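Local coordinates for Mll7089 protein (Mesorhizobium loti, PDB 2OZ8) that is of unproven function but belongs to the mandelate racemase branch of the enolase superfamily and may act as a magnesium-dependent hydro-lyase, at residues 193-198 and 218-223; 164-169 and 178-183; 34-39 and 104-109. One frame throughout, in Å; residues are numbered along the deposited sequence. Where two conformers were deposited one is given.

Contact 1: residues 193-198 and 218-223; sequences VMIDPN and HDLLWV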
loop_
_atom_site.group_PDB
_atom_site.type_symbol
_atom_site.label_atom_id
_atom_site.label_comp_id
_atom_site.label_asym_id
_atom_site.label_seq_id
_atom_site.Cartn_x
_atom_site.Cartn_y
_atom_site.Cartn_z
ATOM N N VAL A 193 -33.895 -7.498 12.870
ATOM C CA VAL A 193 -33.199 -8.669 13.468
ATOM C C VAL A 193 -31.668 -8.573 13.391
ATOM O O VAL A 193 -31.115 -8.229 12.344
ATOM C CB VAL A 193 -33.703 -10.028 12.828
ATOM C CG1 VAL A 193 -32.953 -11.209 13.371
ATOM C CG2 VAL A 193 -35.228 -10.210 13.058
ATOM N N MET A 194 -30.993 -8.880 14.485
ATOM C CA MET A 194 -29.541 -8.963 14.500
ATOM C C MET A 194 -29.115 -10.344 14.942
ATOM O O MET A 194 -29.791 -10.985 15.786
ATOM C CB MET A 194 -28.915 -7.903 15.429
ATOM C CG MET A 194 -29.519 -6.420 15.329
ATOM S SD MET A 194 -31.211 -5.927 15.918
ATOM C CE MET A 194 -30.683 -4.410 16.537
ATOM N N ILE A 195 -27.996 -10.817 14.381
ATOM C CA ILE A 195 -27.382 -12.039 14.869
ATOM C C ILE A 195 -25.998 -11.781 15.430
ATOM O O ILE A 195 -25.309 -10.907 14.960
ATOM C CB ILE A 195 -27.313 -13.175 13.816
ATOM C CG1 ILE A 195 -26.571 -12.727 12.580
ATOM C CG2 ILE A 195 -28.717 -13.714 13.487
ATOM C CD1 ILE A 195 -26.078 -13.870 11.698
ATOM N N ASP A 196 -25.602 -12.577 16.428
ATOM C CA ASP A 196 -24.325 -12.465 17.112
ATOM C C ASP A 196 -23.691 -13.843 17.272
ATOM O O ASP A 196 -24.014 -14.552 18.204
ATOM C CB ASP A 196 -24.560 -11.886 18.487
ATOM C CG ASP A 196 -23.261 -11.540 19.210
ATOM O OD1 ASP A 196 -22.146 -11.950 18.786
ATOM O OD2 ASP A 196 -23.363 -10.867 20.246
ATOM N N PRO A 197 -22.800 -14.237 16.351
ATOM C CA PRO A 197 -22.047 -15.496 16.409
ATOM C C PRO A 197 -20.916 -15.510 17.441
ATOM O O PRO A 197 -20.350 -16.567 17.707
ATOM C CB PRO A 197 -21.379 -15.562 15.020
ATOM C CG PRO A 197 -22.156 -14.557 14.161
ATOM C CD PRO A 197 -22.483 -13.470 15.127
ATOM N N ASN A 198 -20.536 -14.349 17.968
ATOM C CA ASN A 198 -19.452 -14.261 18.928
ATOM C C ASN A 198 -18.196 -15.004 18.527
ATOM O O ASN A 198 -17.650 -15.814 19.309
ATOM C CB ASN A 198 -19.906 -14.725 20.281
ATOM C CG ASN A 198 -19.523 -13.764 21.342
ATOM O OD1 ASN A 198 -18.376 -13.744 21.812
ATOM N ND2 ASN A 198 -20.487 -12.881 21.705
ATOM N N HIS A 218 -34.494 -14.298 5.725
ATOM C CA HIS A 218 -34.285 -13.502 6.900
ATOM C C HIS A 218 -33.440 -12.261 6.601
ATOM O O HIS A 218 -32.271 -12.349 6.242
ATOM C CB HIS A 218 -33.657 -14.351 8.014
ATOM C CG HIS A 218 -34.355 -15.657 8.273
ATOM N ND1 HIS A 218 -35.499 -15.758 9.041
ATOM C CD2 HIS A 218 -34.027 -16.923 7.923
ATOM C CE1 HIS A 218 -35.856 -17.026 9.134
ATOM N NE2 HIS A 218 -34.979 -17.754 8.465
ATOM N N ASP A 219 -34.049 -11.099 6.773
ATOM C CA ASP A 219 -33.402 -9.835 6.554
ATOM C C ASP A 219 -32.788 -9.321 7.867
ATOM O O ASP A 219 -33.492 -9.132 8.838
ATOM C CB ASP A 219 -34.403 -8.829 5.978
ATOM C CG ASP A 219 -34.627 -9.013 4.456
ATOM O OD1 ASP A 219 -34.454 -10.140 3.902
ATOM O OD2 ASP A 219 -34.966 -8.001 3.783
ATOM N N LEU A 220 -31.469 -9.092 7.874
ATOM C CA LEU A 220 -30.756 -8.689 9.060
ATOM C C LEU A 220 -30.369 -7.269 9.019
ATOM O O LEU A 220 -29.818 -6.811 8.026
ATOM C CB LEU A 220 -29.480 -9.497 9.239
ATOM C CG LEU A 220 -29.611 -11.015 9.297
ATOM C CD1 LEU A 220 -28.233 -11.627 9.316
ATOM C CD2 LEU A 220 -30.407 -11.487 10.507
ATOM N N LEU A 221 -30.619 -6.571 10.127
ATOM C CA LEU A 221 -30.041 -5.253 10.385
ATOM C C LEU A 221 -28.517 -5.277 10.550
ATOM O O LEU A 221 -27.794 -4.444 9.967
ATOM C CB LEU A 221 -30.694 -4.653 11.614
ATOM C CG LEU A 221 -30.389 -3.195 11.879
ATOM C CD1 LEU A 221 -30.661 -2.318 10.550
ATOM C CD2 LEU A 221 -31.149 -2.716 13.107
ATOM N N TRP A 222 -28.001 -6.215 11.331
ATOM C CA TRP A 222 -26.536 -6.368 11.448
ATOM C C TRP A 222 -26.163 -7.739 11.987
ATOM O O TRP A 222 -26.974 -8.433 12.591
ATOM C CB TRP A 222 -25.843 -5.233 12.247
ATOM C CG TRP A 222 -25.965 -5.219 13.779
ATOM C CD1 TRP A 222 -25.547 -6.183 14.644
ATOM C CD2 TRP A 222 -26.479 -4.159 14.600
ATOM N NE1 TRP A 222 -25.784 -5.813 15.950
ATOM C CE2 TRP A 222 -26.362 -4.576 15.953
ATOM C CE3 TRP A 222 -27.016 -2.899 14.330
ATOM C CZ2 TRP A 222 -26.777 -3.765 17.036
ATOM C CZ3 TRP A 222 -27.413 -2.122 15.370
ATOM C CH2 TRP A 222 -27.307 -2.550 16.713
ATOM N N VAL A 223 -24.943 -8.122 11.687
ATOM C CA VAL A 223 -24.320 -9.281 12.278
ATOM C C VAL A 223 -23.183 -8.742 13.152
ATOM O O VAL A 223 -22.373 -7.904 12.728
ATOM C CB VAL A 223 -23.831 -10.322 11.209
ATOM C CG1 VAL A 223 -22.917 -9.689 10.168
ATOM C CG2 VAL A 223 -23.154 -11.528 11.876
HETATM O O HOH W 1 -33.799 -6.902 10.191
#
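Neighbouring parallel strands of the modified TIM barrel meet here, joined as a beta-alpha-beta crossover through helix 203-215. Ile-195 pairs with Val-223 in parallel register. Ile-195 N bonds to Trp-222 O at 3.2 Å. Upstream, Leu-221 N bonds to Val-193 O at 2.8 Å. Near the start of the paired region a water bridges Val-193 N and Asp-219 O.

Met-194 and Trp-222 share one face of the sheet. Met-194 CG lies over the five-membered ring of the indole, 3.7 Å from its centroid, as a CH-pi contact. The bend of Met-194 at chi2 (70°) sets SD above the six-membered ring, 5.0 Å from its centroid, and chi3 turns CE toward Trp-222 CH2. It is a Met-aromatic contact, loose at the sulfur. Trp-222 NE1 bonds to Glu-224, and Trp-315 meets the indole edge-to-face. With an alanine in place of Trp-222, Met-194 would probably lose the ring it packs on and Glu-224 its indole donor.

The other face is aliphatic. Ile-195 CG1 sits between its backbone N and carbonyl carbon (chi1 57°), where it meets Val-223 CG2 at 3.7 Å and Leu-220 CD1 at 3.8 Å. Leu-210 of helix 203-215 covers all three residues. At the end of the strand, Asp-196 makes a salt bridge to Lys-167.

The chemistry divides by face: a methionine laid over an indole whose N-H is bound by Glu-224 on one, and an all-carbon seam under the helix on the other.

Contact 2: residues 164-169 and 178-183; sequences FKIKVG and RRLELL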
loop_
_atom_site.group_PDB
_atom_site.type_symbol
_atom_site.label_atom_id
_atom_site.label_comp_id
_atom_site.label_asym_id
_atom_site.label_seq_id
_atom_site.Cartn_x
_atom_site.Cartn_y
_atom_site.Cartn_z
ATOM N N PHE A 164 -34.680 -7.187 17.682
ATOM C CA PHE A 164 -34.415 -8.418 18.440
ATOM C C PHE A 164 -33.055 -8.992 18.031
ATOM O O PHE A 164 -32.778 -9.100 16.855
ATOM C CB PHE A 164 -35.512 -9.469 18.142
ATOM C CG PHE A 164 -36.908 -8.972 18.426
ATOM C CD1 PHE A 164 -37.423 -8.999 19.729
ATOM C CD2 PHE A 164 -37.679 -8.397 17.429
ATOM C CE1 PHE A 164 -38.664 -8.462 20.026
ATOM C CE2 PHE A 164 -38.984 -7.830 17.743
ATOM C CZ PHE A 164 -39.444 -7.877 19.026
ATOM N N LYS A 165 -32.204 -9.340 19.001
ATOM C CA LYS A 165 -30.909 -9.956 18.721
ATOM C C LYS A 165 -30.816 -11.325 19.363
ATOM O O LYS A 165 -31.092 -11.477 20.553
ATOM C CB LYS A 165 -29.755 -9.102 19.218
ATOM C CG LYS A 165 -28.391 -9.603 18.761
ATOM C CD LYS A 165 -27.288 -9.397 19.836
ATOM C CE LYS A 165 -26.879 -7.977 19.959
ATOM N NZ LYS A 165 -25.715 -7.678 20.843
ATOM N N ILE A 166 -30.405 -12.300 18.557
ATOM C CA ILE A 166 -30.211 -13.650 18.989
ATOM C C ILE A 166 -28.782 -14.078 18.777
ATOM O O ILE A 166 -28.051 -13.476 17.956
ATOM C CB ILE A 166 -31.174 -14.624 18.273
ATOM C CG1 ILE A 166 -30.885 -14.662 16.773
ATOM C CG2 ILE A 166 -32.656 -14.215 18.611
ATOM C CD1 ILE A 166 -31.700 -15.680 16.001
ATOM N N LYS A 167 -28.395 -15.107 19.532
ATOM C CA LYS A 167 -27.057 -15.686 19.485
ATOM C C LYS A 167 -27.029 -16.827 18.548
ATOM O O LYS A 167 -27.897 -17.667 18.613
ATOM C CB LYS A 167 -26.623 -16.193 20.860
ATOM C CG LYS A 167 -26.606 -15.101 21.908
ATOM C CD LYS A 167 -25.568 -14.047 21.674
ATOM C CE LYS A 167 -25.454 -13.079 22.842
ATOM N NZ LYS A 167 -24.620 -11.851 22.487
ATOM N N VAL A 168 -26.015 -16.871 17.694
ATOM C CA VAL A 168 -25.872 -17.976 16.758
ATOM C C VAL A 168 -24.473 -18.506 16.873
ATOM O O VAL A 168 -23.763 -18.135 17.791
ATOM C CB VAL A 168 -26.214 -17.571 15.281
ATOM C CG1 VAL A 168 -27.708 -17.155 15.175
ATOM C CG2 VAL A 168 -25.295 -16.476 14.793
ATOM N N GLY A 169 -24.061 -19.366 15.937
ATOM C CA GLY A 169 -22.730 -19.940 15.988
ATOM C C GLY A 169 -22.708 -21.389 16.392
ATOM O O GLY A 169 -21.630 -21.906 16.663
ATOM N N ARG A 178 -32.855 -22.664 12.614
ATOM C CA ARG A 178 -34.032 -22.936 13.379
ATOM C C ARG A 178 -34.357 -21.828 14.357
ATOM O O ARG A 178 -35.531 -21.445 14.472
ATOM C CB ARG A 178 -33.846 -24.229 14.141
ATOM C CG ARG A 178 -35.109 -25.086 14.278
ATOM C CD ARG A 178 -34.678 -26.575 14.086
ATOM N NE ARG A 178 -33.709 -26.975 15.116
ATOM C CZ ARG A 178 -33.914 -26.822 16.433
ATOM N NH1 ARG A 178 -35.062 -26.241 16.877
ATOM N NH2 ARG A 178 -32.968 -27.240 17.304
ATOM N N ARG A 179 -33.342 -21.325 15.077
ATOM C CA ARG A 179 -33.562 -20.184 15.990
ATOM C C ARG A 179 -34.146 -18.953 15.279
ATOM O O ARG A 179 -35.005 -18.299 15.835
ATOM C CB ARG A 179 -32.290 -19.788 16.764
ATOM C CG ARG A 179 -31.826 -20.822 17.769
ATOM C CD ARG A 179 -32.899 -21.118 18.863
ATOM N NE ARG A 179 -32.572 -20.507 20.154
ATOM C CZ ARG A 179 -32.662 -21.094 21.344
ATOM N NH1 ARG A 179 -33.111 -22.333 21.473
ATOM N NH2 ARG A 179 -32.324 -20.397 22.423
ATOM N N LEU A 180 -33.678 -18.654 14.066
ATOM C CA LEU A 180 -34.203 -17.543 13.260
ATOM C C LEU A 180 -35.664 -17.791 12.830
ATOM O O LEU A 180 -36.511 -16.862 12.883
ATOM C CB LEU A 180 -33.350 -17.309 12.007
ATOM C CG LEU A 180 -31.975 -16.666 12.098
ATOM C CD1 LEU A 180 -31.100 -17.046 10.905
ATOM C CD2 LEU A 180 -32.110 -15.157 12.241
ATOM N N GLU A 181 -35.941 -19.012 12.364
ATOM C CA GLU A 181 -37.338 -19.420 12.116
ATOM C C GLU A 181 -38.216 -19.305 13.393
ATOM O O GLU A 181 -39.308 -18.786 13.318
ATOM C CB GLU A 181 -37.415 -20.862 11.558
ATOM C CG GLU A 181 -37.063 -21.086 10.105
ATOM C CD GLU A 181 -36.788 -22.592 9.790
ATOM O OE1 GLU A 181 -37.316 -23.498 10.516
ATOM O OE2 GLU A 181 -36.032 -22.881 8.808
ATOM N N LEU A 182 -37.753 -19.818 14.543
ATOM C CA LEU A 182 -38.487 -19.661 15.816
ATOM C C LEU A 182 -38.746 -18.196 16.124
ATOM O O LEU A 182 -39.868 -17.814 16.521
ATOM C CB LEU A 182 -37.719 -20.256 16.993
ATOM C CG LEU A 182 -37.878 -21.680 17.512
ATOM C CD1 LEU A 182 -37.420 -21.746 18.992
ATOM C CD2 LEU A 182 -39.355 -22.158 17.369
ATOM N N LEU A 183 -37.714 -17.369 15.957
ATOM C CA LEU A 183 -37.876 -15.947 16.208
ATOM C C LEU A 183 -38.983 -15.319 15.334
ATOM O O LEU A 183 -39.774 -14.515 15.835
ATOM C CB LEU A 183 -36.541 -15.213 16.072
ATOM C CG LEU A 183 -36.558 -13.717 16.326
ATOM C CD1 LEU A 183 -36.791 -13.302 17.792
ATOM C CD2 LEU A 183 -35.297 -13.054 15.759
#
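Ile-166 of strand 163-167 packs against Leu-180 and Leu-183 of helix 173-184, the first half of a beta-alpha-beta unit in the barrel. The axes of the two short segments run nearly antiparallel, at 153°, and approach to 9.6 Å.

The contact across the segments is apolar. Ile-166 sends its two branches to different residues. Its CD1 meets Leu-180 CD2 at 3.8 Å, the side chains crossing at about a right angle, and also lies beside the backbone and CB of Arg-179. Its CG2 touches Leu-183 CD2 at 4.1 Å. Leu-183 CG stands anti to its own backbone N (chi1 -179°), which extends the fork toward the strand. Its second methyl, CD1, rests on Phe-164 CB at 4.1 Å. Phe-149 and Phe-153 of helix 146-158 also pack on Ile-166.

Outside the segments, Arg-179 NH1 forms a salt bridge to Asp-146 and a hydrogen bond to Leu-144 O. On the other side of the strand, Lys-165 pairs with Glu-224 and Glu-317, a cluster consistent with the active-site region of this superfamily.

With no hydrogen bond between segments 164-169 and 178-183, methyl packing joins them, while ion pairs tie Arg-179 and Lys-165 to other parts of the barrel.

Contact 3: residues 34-39 and 104-109; sequences AALELV and EAVQVA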
loop_
_atom_site.group_PDB
_atom_site.type_symbol
_atom_site.label_atom_id
_atom_site.label_comp_id
_atom_site.label_asym_id
_atom_site.label_seq_id
_atom_site.Cartn_x
_atom_site.Cartn_y
_atom_site.Cartn_z
ATOM N N ALA A 34 -19.832 -5.926 42.170
ATOM C CA ALA A 34 -19.666 -5.092 43.333
ATOM C C ALA A 34 -19.936 -3.617 42.988
ATOM O O ALA A 34 -19.499 -3.112 41.938
ATOM C CB ALA A 34 -18.281 -5.271 43.932
ATOM N N ALA A 35 -20.660 -2.943 43.881
ATOM C CA ALA A 35 -20.929 -1.531 43.723
ATOM C C ALA A 35 -19.740 -0.791 44.271
ATOM O O ALA A 35 -19.202 -1.148 45.296
ATOM C CB ALA A 35 -22.208 -1.139 44.443
ATOM N N LEU A 36 -19.303 0.209 43.524
ATOM C CA LEU A 36 -18.200 1.044 43.881
ATOM C C LEU A 36 -18.831 2.401 44.093
ATOM O O LEU A 36 -19.500 2.936 43.204
ATOM C CB LEU A 36 -17.182 1.091 42.738
ATOM C CG LEU A 36 -16.128 2.205 42.854
ATOM C CD1 LEU A 36 -15.215 1.962 44.048
ATOM C CD2 LEU A 36 -15.328 2.366 41.549
ATOM N N GLU A 37 -18.679 2.927 45.307
ATOM C CA GLU A 37 -19.244 4.230 45.618
ATOM C C GLU A 37 -18.106 5.153 45.942
ATOM O O GLU A 37 -17.222 4.814 46.755
ATOM C CB GLU A 37 -20.233 4.173 46.747
ATOM C CG GLU A 37 -21.623 3.664 46.357
ATOM C CD GLU A 37 -22.499 3.422 47.586
ATOM O OE1 GLU A 37 -23.618 3.960 47.659
ATOM O OE2 GLU A 37 -22.047 2.703 48.494
ATOM N N LEU A 38 -18.095 6.284 45.235
ATOM C CA LEU A 38 -17.057 7.284 45.441
ATOM C C LEU A 38 -17.719 8.503 46.070
ATOM O O LEU A 38 -18.618 9.085 45.487
ATOM C CB LEU A 38 -16.347 7.622 44.130
ATOM C CG LEU A 38 -15.635 6.503 43.360
ATOM C CD1 LEU A 38 -15.114 6.985 41.967
ATOM C CD2 LEU A 38 -14.537 5.850 44.221
ATOM N N VAL A 39 -17.278 8.843 47.281
ATOM C CA VAL A 39 -17.883 9.906 48.100
ATOM C C VAL A 39 -17.001 11.119 48.076
ATOM O O VAL A 39 -15.803 11.007 48.322
ATOM C CB VAL A 39 -18.066 9.457 49.588
ATOM C CG1 VAL A 39 -18.990 10.399 50.316
ATOM C CG2 VAL A 39 -18.649 8.000 49.681
ATOM N N GLU A 104 -13.952 0.425 33.990
ATOM C CA GLU A 104 -15.308 0.880 33.686
ATOM C C GLU A 104 -16.029 1.542 34.887
ATOM O O GLU A 104 -16.526 2.655 34.763
ATOM C CB GLU A 104 -16.144 -0.274 33.098
ATOM C CG GLU A 104 -17.634 0.031 32.875
ATOM C CD GLU A 104 -18.329 -0.992 31.940
ATOM O OE1 GLU A 104 -17.675 -1.981 31.479
ATOM O OE2 GLU A 104 -19.555 -0.797 31.658
ATOM N N ALA A 105 -16.057 0.848 36.027
ATOM C CA ALA A 105 -16.721 1.281 37.280
ATOM C C ALA A 105 -16.245 2.655 37.736
ATOM O O ALA A 105 -17.047 3.537 38.111
ATOM C CB ALA A 105 -16.470 0.231 38.407
ATOM N N VAL A 106 -14.937 2.835 37.701
ATOM C CA VAL A 106 -14.356 4.122 38.047
ATOM C C VAL A 106 -14.893 5.208 37.149
ATOM O O VAL A 106 -15.271 6.254 37.656
ATOM C CB VAL A 106 -12.789 4.114 38.059
ATOM C CG1 VAL A 106 -12.238 5.485 38.428
ATOM C CG2 VAL A 106 -12.281 3.112 39.059
ATOM N N GLN A 107 -14.955 4.978 35.840
ATOM C CA GLN A 107 -15.401 6.042 34.903
ATOM C C GLN A 107 -16.893 6.361 35.097
ATOM O O GLN A 107 -17.298 7.512 35.060
ATOM C CB GLN A 107 -15.097 5.695 33.422
ATOM C CG GLN A 107 -13.570 5.662 33.028
ATOM C CD GLN A 107 -13.285 5.465 31.483
ATOM O OE1 GLN A 107 -14.191 5.352 30.650
ATOM N NE2 GLN A 107 -12.020 5.453 31.126
ATOM N N VAL A 108 -17.691 5.335 35.302
ATOM C CA VAL A 108 -19.100 5.501 35.590
ATOM C C VAL A 108 -19.348 6.239 36.919
ATOM O O VAL A 108 -20.133 7.176 36.964
ATOM C CB VAL A 108 -19.837 4.125 35.582
ATOM C CG1 VAL A 108 -21.314 4.293 35.902
ATOM C CG2 VAL A 108 -19.651 3.474 34.257
ATOM N N ALA A 109 -18.655 5.833 37.976
ATOM C CA ALA A 109 -18.773 6.508 39.274
ATOM C C ALA A 109 -18.253 7.949 39.240
ATOM O O ALA A 109 -18.934 8.855 39.719
ATOM C CB ALA A 109 -18.075 5.733 40.334
#
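Leu-38 CD1 meets Ala-109 CB at 3.6 Å, the closest approach between strand 27-40 and helix 103-118 in this pair of segments. Leu-38 CG is also near Ala-109 CB, at 4.0 Å. One turn back along the helix, Leu-36 CD2 reaches Ala-105 CB at 4.0 Å and Val-106 CG2 at the same 4.0 Å. Leu-36 CD2 also lies 3.9 Å from Val-106 N, so it rests on the helix backbone as well as on side chains.

Leu-36 CG is anti to the backbone N (chi1 166°), which extends the chain so that CD2 lies against Ala-105 and Val-106. Both leucines point toward the helix, since alternate residues of a strand share a face. Ala-105 and Ala-109 lie four residues apart, one helical turn, and their small side chains probably allow this close approach. The segment axes pass at 8.7 Å with 43° between their directions.

Phe-67 of helix 60-70 touches Leu-36, Leu-38 and Val-106, while Ile-50 of strand 45-52 and Ile-10 of strand 5-17 pack on Leu-36. The strand itself is held by backbone bonds to both neighbours in the antiparallel sheet. Glu-37, whose CB faces away from the helix, makes salt bridges to Arg-9 and Arg-355, and Gln-107, whose CB faces away from the strand, bonds to Asp-278.

This is the sheet-to-helix core of the N-terminal capping domain: the segments meet by apolar packing with no hydrogen bond between them, and the polar partners of Glu-37 and Gln-107 lie outside it.

From the N terminus, contact 3 forms first. Segment 34-39 is met again by 104-109, after a long excursion of 64 residues, tying the antiparallel sheet to helix 103-118. Contact 2 then closes a short loop from strand 163-167 to the helix after it. Contact 1 follows, spanning helix 203-215 between strands 192-196 and 222-224. The three lie in series; none nests in or crosses another. Contacts 1 and 2 touch: strands 163-167 and 192-196 are sheet neighbours, and Met-194 N probably bonds to Phe-164 O. Contact 3 lies across the chain's centre, its centre about 33 Å from that of contact 1.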